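Local atomic coordinates of SusD-like carbohydrate binding protein (Bacteroides vulgatus, PDB entry 3LEW), a protein that probably binds carbohydrate at the outer membrane of a gut bacterium, as a SusD-family lipoprotein involved in nutrient capture. Residues Val93-Asp105 with Ile117-Tyr129. Residues are numbered along the deposited sequence; the frame is centred on the assembly and turned at random.
Sequences VINDCNGVLDNID and IKGQALALRGFLY
R125 and L101 show how two antiparallel helices interlock by exchanging knobs: L101 enters the hole formed by K118, A121, L122 and R125, while R125 enters that of I94, C97, N98 and L101. The arginine chain runs extended until it bends at chi3 (78°), which brings NH1 to N98 OD1 at 2.8 Å. This oxygen lies in the guanidinium plane, at its edge, whereas the N98 amide is turned 69° from that plane; L101 CD1 covers one guanidinium face, 3.4 Å from NH1. D180 of helix 170-187 takes NH2 in a salt bridge, probably balancing the buried charge. A leucine in place of R125 would probably leave N98 OD1 and the D180 carboxylate without their mate. Towards the N-terminal end of 93-105, I94 CD1 sits over the Y129 ring face, 3.9 Å from its centroid, in a CH-pi contact, while the Y129 hydroxyl bonds to Y152 O. Where the backbones come closest, C97 faces A121, their CA atoms 4.9 Å apart. On the flank covered by helix 19-35, V93 CG1 meets L128 CD1 at 3.6 Å and I104 CD1 reaches I117 CG2. Such an antiparallel hairpin of helices 81-103 and 111-135 is consistent with the TPR-like helical scaffold of SusD proteins.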
ATOM      1  N   VAL A  93     -14.750  -4.420   8.795  1.00 14.90           N
ATOM      2  CA  VAL A  93     -13.671  -5.126   9.507  1.00 15.01           C
ATOM      3  C   VAL A  93     -13.375  -4.409  10.828  1.00 15.52           C
ATOM      4  O   VAL A  93     -13.199  -5.066  11.870  1.00 13.78           O
ATOM      5  CB  VAL A  93     -12.466  -5.392   8.636  1.00 14.15           C
ATOM      6  CG1 VAL A  93     -11.357  -6.179   9.423  1.00 15.33           C
ATOM      7  CG2 VAL A  93     -12.896  -6.210   7.410  1.00 15.58           C
ATOM      8  N   ILE A  94     -13.483  -3.086  10.828  1.00 14.25           N
ATOM      9  CA  ILE A  94     -13.486  -2.357  12.119  1.00 14.50           C
ATOM     10  C   ILE A  94     -14.580  -2.896  13.025  1.00 14.15           C
ATOM     11  O   ILE A  94     -14.380  -3.067  14.240  1.00 15.29           O
ATOM     12  CB  ILE A  94     -13.615  -0.813  11.914  1.00 15.17           C
ATOM     13  CG1 ILE A  94     -12.288  -0.212  11.409  1.00 14.78           C
ATOM     14  CG2 ILE A  94     -14.126  -0.115  13.219  1.00 16.57           C
ATOM     15  CD1 ILE A  94     -12.417   1.267  10.860  1.00 16.10           C
ATOM     16  N   ASN A  95     -15.779  -3.138  12.480  1.00 15.18           N
ATOM     17  CA  ASN A  95     -16.854  -3.679  13.290  1.00 15.62           C
ATOM     18  C   ASN A  95     -16.533  -5.064  13.864  1.00 14.67           C
ATOM     19  O   ASN A  95     -16.850  -5.335  15.003  1.00 13.93           O
ATOM     20  CB  ASN A  95     -18.151  -3.761  12.497  1.00 16.64           C
ATOM     21  CG  ASN A  95     -19.347  -3.788  13.386  1.00 20.24           C
ATOM     22  OD1 ASN A  95     -19.444  -3.014  14.343  1.00 22.87           O
ATOM     23  ND2 ASN A  95     -20.260  -4.688  13.103  1.00 24.82           N
ATOM     24  N   ASP A  96     -15.910  -5.921  13.071  1.00 14.17           N
ATOM     25  CA  ASP A  96     -15.393  -7.210  13.582  1.00 15.45           C
ATOM     26  C   ASP A  96     -14.419  -7.035  14.753  1.00 14.62           C
ATOM     27  O   ASP A  96     -14.571  -7.705  15.788  1.00 14.99           O
ATOM     28  CB  ASP A  96     -14.685  -8.011  12.476  1.00 15.34           C
ATOM     29  CG  ASP A  96     -15.652  -8.550  11.426  1.00 19.32           C
ATOM     30  OD1 ASP A  96     -16.819  -8.887  11.763  1.00 21.22           O
ATOM     31  OD2 ASP A  96     -15.259  -8.661  10.249  1.00 22.39           O
ATOM     32  N   CYS A  97     -13.435  -6.133  14.581  1.00 14.16           N
ATOM     33  CA  CYS A  97     -12.500  -5.819  15.653  1.00 13.95           C
ATOM     34  C   CYS A  97     -13.266  -5.341  16.901  1.00 13.81           C
ATOM     35  O   CYS A  97     -12.975  -5.803  17.999  1.00 15.37           O
ATOM     36  CB  CYS A  97     -11.501  -4.746  15.272  1.00 14.34           C
ATOM     37  SG  CYS A  97     -10.430  -5.218  13.907  1.00 17.44           S
ATOM     38  N   ASN A  98     -14.243  -4.444  16.728  1.00 13.55           N
ATOM     39  CA  ASN A  98     -15.000  -3.940  17.872  1.00 13.53           C
ATOM     40  C   ASN A  98     -15.843  -5.035  18.535  1.00 14.68           C
ATOM     41  O   ASN A  98     -16.013  -5.043  19.757  1.00 15.49           O
ATOM     42  CB  ASN A  98     -15.872  -2.747  17.477  1.00 14.86           C
ATOM     43  CG  ASN A  98     -15.042  -1.501  17.174  1.00 14.35           C
ATOM     44  OD1 ASN A  98     -13.923  -1.403  17.649  1.00 15.52           O
ATOM     45  ND2 ASN A  98     -15.605  -0.536  16.394  1.00 15.55           N
ATOM     46  N   GLY A  99     -16.391  -5.955  17.746  1.00 14.62           N
ATOM     47  CA  GLY A  99     -17.148  -7.081  18.341  1.00 14.75           C
ATOM     48  C   GLY A  99     -16.237  -7.956  19.194  1.00 13.91           C
ATOM     49  O   GLY A  99     -16.609  -8.360  20.298  1.00 14.14           O
ATOM     50  N   VAL A 100     -15.024  -8.211  18.722  1.00 14.07           N
ATOM     51  CA  VAL A 100     -14.023  -8.931  19.507  1.00 15.42           C
ATOM     52  C   VAL A 100     -13.669  -8.172  20.808  1.00 15.82           C
ATOM     53  O   VAL A 100     -13.700  -8.740  21.912  1.00 16.09           O
ATOM     54  CB  VAL A 100     -12.778  -9.246  18.660  1.00 15.81           C
ATOM     55  CG1 VAL A 100     -11.584  -9.704  19.527  1.00 15.77           C
ATOM     56  CG2 VAL A 100     -13.174 -10.271  17.584  1.00 15.48           C
ATOM     57  N   LEU A 101     -13.396  -6.875  20.664  1.00 15.96           N
ATOM     58  CA  LEU A 101     -13.049  -6.031  21.782  1.00 17.71           C
ATOM     59  C   LEU A 101     -14.189  -5.940  22.792  1.00 18.46           C
ATOM     60  O   LEU A 101     -13.912  -5.853  23.978  1.00 19.35           O
ATOM     61  CB  LEU A 101     -12.574  -4.643  21.287  1.00 17.28           C
ATOM     62  CG  LEU A 101     -11.218  -4.653  20.607  1.00 18.41           C
ATOM     63  CD1 LEU A 101     -10.953  -3.287  19.861  1.00 18.22           C
ATOM     64  CD2 LEU A 101     -10.074  -5.030  21.609  1.00 17.80           C
ATOM     65  N   ASP A 102     -15.452  -6.019  22.356  1.00 19.85           N
ATOM     66  CA  ASP A 102     -16.603  -5.937  23.285  1.00 21.59           C
ATOM     67  C   ASP A 102     -16.789  -7.215  24.120  1.00 21.68           C
ATOM     68  O   ASP A 102     -17.462  -7.178  25.132  1.00 21.44           O
ATOM     69  CB  ASP A 102     -17.926  -5.664  22.547  1.00 22.21           C
ATOM     70  CG  ASP A 102     -18.027  -4.237  21.967  1.00 28.24           C
ATOM     71  OD1 ASP A 102     -17.212  -3.341  22.301  1.00 34.07           O
ATOM     72  OD2 ASP A 102     -18.923  -4.018  21.120  1.00 33.76           O
ATOM     73  N   ASN A 103     -16.218  -8.330  23.660  1.00 20.70           N
ATOM     74  CA  ASN A 103     -16.448  -9.655  24.204  1.00 20.01           C
ATOM     75  C   ASN A 103     -15.174 -10.352  24.750  1.00 19.28           C
ATOM     76  O   ASN A 103     -15.284 -11.330  25.498  1.00 18.62           O
ATOM     77  CB  ASN A 103     -17.051 -10.545  23.111  1.00 20.90           C
ATOM     78  CG  ASN A 103     -18.539 -10.274  22.850  1.00 23.90           C
ATOM     79  OD1 ASN A 103     -19.407 -10.856  23.516  1.00 30.18           O
ATOM     80  ND2 ASN A 103     -18.841  -9.453  21.842  1.00 25.04           N
ATOM     81  N   ILE A 104     -13.985  -9.847  24.438  1.00 18.13           N
ATOM     82  CA  ILE A 104     -12.746 -10.605  24.728  1.00 18.03           C
ATOM     83  C   ILE A 104     -12.474 -10.721  26.232  1.00 19.01           C
ATOM     84  O   ILE A 104     -11.970 -11.747  26.689  1.00 18.00           O
ATOM     85  CB  ILE A 104     -11.504 -10.034  23.976  1.00 17.83           C
ATOM     86  CG1 ILE A 104     -10.303 -10.980  24.114  1.00 16.41           C
ATOM     87  CG2 ILE A 104     -11.161  -8.626  24.422  1.00 17.96           C
ATOM     88  CD1 ILE A 104     -10.572 -12.375  23.552  1.00 16.11           C
ATOM     89  N   ASP A 105     -12.848  -9.706  27.013  1.00 19.52           N
ATOM     90  CA  ASP A 105     -12.574  -9.766  28.459  1.00 21.63           C
ATOM     91  C   ASP A 105     -13.380 -10.844  29.154  1.00 20.98           C
ATOM     92  O   ASP A 105     -12.973 -11.355  30.186  1.00 22.20           O
ATOM     93  CB  ASP A 105     -12.747  -8.397  29.145  1.00 22.12           C
ATOM     94  CG  ASP A 105     -11.690  -7.395  28.721  1.00 26.21           C
ATOM     95  OD1 ASP A 105     -10.527  -7.776  28.493  1.00 34.82           O
ATOM     96  OD2 ASP A 105     -12.009  -6.205  28.597  1.00 33.80           O
ATOM     97  N   ILE A 117      -5.155 -11.668  21.939  1.00 13.40           N
ATOM     98  CA  ILE A 117      -6.281 -11.505  21.022  1.00 12.65           C
ATOM     99  C   ILE A 117      -6.816 -10.050  21.028  1.00 13.24           C
ATOM    100  O   ILE A 117      -7.038  -9.442  19.956  1.00 11.80           O
ATOM    101  CB  ILE A 117      -7.404 -12.511  21.292  1.00 10.96           C
ATOM    102  CG1 ILE A 117      -6.908 -13.938  20.984  1.00 14.35           C
ATOM    103  CG2 ILE A 117      -8.651 -12.201  20.417  1.00 12.62           C
ATOM    104  CD1 ILE A 117      -7.793 -15.010  21.507  1.00 13.56           C
ATOM    105  N   LYS A 118      -6.943  -9.482  22.226  1.00 13.23           N
ATOM    106  CA  LYS A 118      -7.322  -8.064  22.346  1.00 13.49           C
ATOM    107  C   LYS A 118      -6.329  -7.169  21.609  1.00 14.10           C
ATOM    108  O   LYS A 118      -6.720  -6.268  20.845  1.00 13.46           O
ATOM    109  CB  LYS A 118      -7.392  -7.692  23.815  1.00 13.65           C
ATOM    110  CG  LYS A 118      -7.796  -6.244  24.094  1.00 15.77           C
ATOM    111  CD  LYS A 118      -7.889  -5.995  25.566  1.00 17.38           C
ATOM    112  CE  LYS A 118      -8.388  -4.595  25.823  1.00 22.77           C
ATOM    113  NZ  LYS A 118      -8.704  -4.352  27.286  1.00 26.03           N
ATOM    114  N   GLY A 119      -5.030  -7.449  21.768  1.00 14.19           N
ATOM    115  CA  GLY A 119      -4.000  -6.704  21.062  1.00 15.17           C
ATOM    116  C   GLY A 119      -4.085  -6.815  19.549  1.00 14.90           C
ATOM    117  O   GLY A 119      -3.933  -5.840  18.820  1.00 13.62           O
ATOM    118  N   GLN A 120      -4.358  -8.021  19.077  1.00 13.82           N
ATOM    119  CA  GLN A 120      -4.480  -8.242  17.659  1.00 13.39           C
ATOM    120  C   GLN A 120      -5.704  -7.476  17.045  1.00 13.01           C
ATOM    121  O   GLN A 120      -5.619  -6.937  15.928  1.00 13.34           O
ATOM    122  CB  GLN A 120      -4.531  -9.735  17.344  1.00 13.36           C
ATOM    123  CG  GLN A 120      -3.171 -10.446  17.516  1.00 13.86           C
ATOM    124  CD  GLN A 120      -3.242 -11.938  17.343  1.00 15.46           C
ATOM    125  OE1 GLN A 120      -4.225 -12.596  17.770  1.00 15.56           O
ATOM    126  NE2 GLN A 120      -2.160 -12.511  16.776  1.00 15.40           N
ATOM    127  N   ALA A 121      -6.814  -7.463  17.769  1.00 12.90           N
ATOM    128  CA  ALA A 121      -8.011  -6.718  17.375  1.00 13.61           C
ATOM    129  C   ALA A 121      -7.755  -5.222  17.335  1.00 13.92           C
ATOM    130  O   ALA A 121      -8.126  -4.553  16.378  1.00 15.12           O
ATOM    131  CB  ALA A 121      -9.199  -7.069  18.300  1.00 11.89           C
ATOM    132  N   LEU A 122      -7.043  -4.711  18.330  1.00 13.35           N
ATOM    133  CA  LEU A 122      -6.664  -3.285  18.348  1.00 14.48           C
ATOM    134  C   LEU A 122      -5.709  -2.925  17.229  1.00 14.05           C
ATOM    135  O   LEU A 122      -5.838  -1.855  16.633  1.00 14.31           O
ATOM    136  CB  LEU A 122      -6.033  -2.925  19.716  1.00 13.51           C
ATOM    137  CG  LEU A 122      -6.995  -2.782  20.918  1.00 14.24           C
ATOM    138  CD1 LEU A 122      -6.217  -2.812  22.287  1.00 13.53           C
ATOM    139  CD2 LEU A 122      -7.861  -1.483  20.802  1.00 15.59           C
ATOM    140  N   ALA A 123      -4.739  -3.804  16.937  1.00 13.43           N
ATOM    141  CA  ALA A 123      -3.731  -3.545  15.895  1.00 13.64           C
ATOM    142  C   ALA A 123      -4.397  -3.510  14.516  1.00 13.42           C
ATOM    143  O   ALA A 123      -4.134  -2.598  13.731  1.00 14.26           O
ATOM    144  CB  ALA A 123      -2.578  -4.597  15.963  1.00 12.66           C
ATOM    145  N   LEU A 124      -5.298  -4.463  14.249  1.00 13.27           N
ATOM    146  CA  LEU A 124      -6.039  -4.475  12.973  1.00 14.33           C
ATOM    147  C   LEU A 124      -6.920  -3.237  12.873  1.00 13.93           C
ATOM    148  O   LEU A 124      -6.985  -2.596  11.818  1.00 14.17           O
ATOM    149  CB  LEU A 124      -6.859  -5.751  12.803  1.00 13.81           C
ATOM    150  CG  LEU A 124      -7.624  -5.940  11.456  1.00 15.27           C
ATOM    151  CD1 LEU A 124      -6.722  -5.802  10.243  1.00 14.29           C
ATOM    152  CD2 LEU A 124      -8.322  -7.284  11.447  1.00 15.06           C
ATOM    153  N   ARG A 125      -7.592  -2.901  13.963  1.00 12.61           N
ATOM    154  CA  ARG A 125      -8.423  -1.693  13.951  1.00 13.81           C
ATOM    155  C   ARG A 125      -7.557  -0.457  13.675  1.00 13.45           C
ATOM    156  O   ARG A 125      -7.903   0.422  12.835  1.00 13.82           O
ATOM    157  CB  ARG A 125      -9.202  -1.547  15.237  1.00 14.09           C
ATOM    158  CG  ARG A 125     -10.230  -0.434  15.168  1.00 15.65           C
ATOM    159  CD  ARG A 125     -11.046  -0.327  16.453  1.00 15.30           C
ATOM    160  NE  ARG A 125     -10.325   0.339  17.547  1.00 14.71           N
ATOM    161  CZ  ARG A 125     -10.792   0.453  18.805  1.00 15.11           C
ATOM    162  NH1 ARG A 125     -11.934  -0.108  19.167  1.00 13.87           N
ATOM    163  NH2 ARG A 125     -10.098   1.090  19.724  1.00 16.40           N
ATOM    164  N   GLY A 126      -6.414  -0.367  14.359  1.00 12.97           N
ATOM    165  CA  GLY A 126      -5.486   0.730  14.121  1.00 13.70           C
ATOM    166  C   GLY A 126      -5.003   0.821  12.683  1.00 14.38           C
ATOM    167  O   GLY A 126      -4.867   1.927  12.100  1.00 14.39           O
ATOM    168  N   PHE A 127      -4.718  -0.333  12.082  1.00 14.36           N
ATOM    169  CA  PHE A 127      -4.326  -0.406  10.670  1.00 14.27           C
ATOM    170  C   PHE A 127      -5.404   0.151   9.731  1.00 14.05           C
ATOM    171  O   PHE A 127      -5.077   0.842   8.755  1.00 14.77           O
ATOM    172  CB  PHE A 127      -4.012  -1.845  10.280  1.00 14.06           C
ATOM    173  CG  PHE A 127      -3.693  -2.050   8.810  1.00 15.00           C
ATOM    174  CD1 PHE A 127      -2.467  -1.669   8.281  1.00 16.69           C
ATOM    175  CD2 PHE A 127      -4.580  -2.653   7.970  1.00 18.17           C
ATOM    176  CE1 PHE A 127      -2.148  -1.870   6.933  1.00 17.46           C
ATOM    177  CE2 PHE A 127      -4.259  -2.837   6.629  1.00 19.34           C
ATOM    178  CZ  PHE A 127      -3.046  -2.470   6.136  1.00 16.72           C
ATOM    179  N   LEU A 128      -6.665  -0.132  10.046  1.00 14.23           N
ATOM    180  CA  LEU A 128      -7.770   0.310   9.205  1.00 14.04           C
ATOM    181  C   LEU A 128      -8.003   1.816   9.408  1.00 14.19           C
ATOM    182  O   LEU A 128      -8.257   2.552   8.448  1.00 14.36           O
ATOM    183  CB  LEU A 128      -9.033  -0.522   9.426  1.00 14.89           C
ATOM    184  CG  LEU A 128      -8.873  -1.991   8.967  1.00 15.97           C
ATOM    185  CD1 LEU A 128     -10.083  -2.850   9.490  1.00 18.09           C
ATOM    186  CD2 LEU A 128      -8.626  -2.084   7.449  1.00 16.16           C
ATOM    187  N   TYR A 129      -7.831   2.321  10.619  1.00 13.84           N
ATOM    188  CA  TYR A 129      -7.871   3.816  10.804  1.00 14.14           C
ATOM    189  C   TYR A 129      -6.678   4.505  10.112  1.00 13.56           C
ATOM    190  O   TYR A 129      -6.792   5.640   9.634  1.00 12.99           O
ATOM    191  CB  TYR A 129      -8.014   4.227  12.263  1.00 13.74           C
ATOM    192  CG  TYR A 129      -9.425   4.037  12.777  1.00 13.57           C
ATOM    193  CD1 TYR A 129     -10.501   4.678  12.178  1.00 13.13           C
ATOM    194  CD2 TYR A 129      -9.695   3.157  13.838  1.00 12.53           C
ATOM    195  CE1 TYR A 129     -11.806   4.471  12.600  1.00 13.27           C
ATOM    196  CE2 TYR A 129     -11.012   2.958  14.291  1.00 15.06           C
ATOM    197  CZ  TYR A 129     -12.070   3.595  13.639  1.00 14.37           C
ATOM    198  OH  TYR A 129     -13.386   3.395  14.027  1.00 15.01           O
TER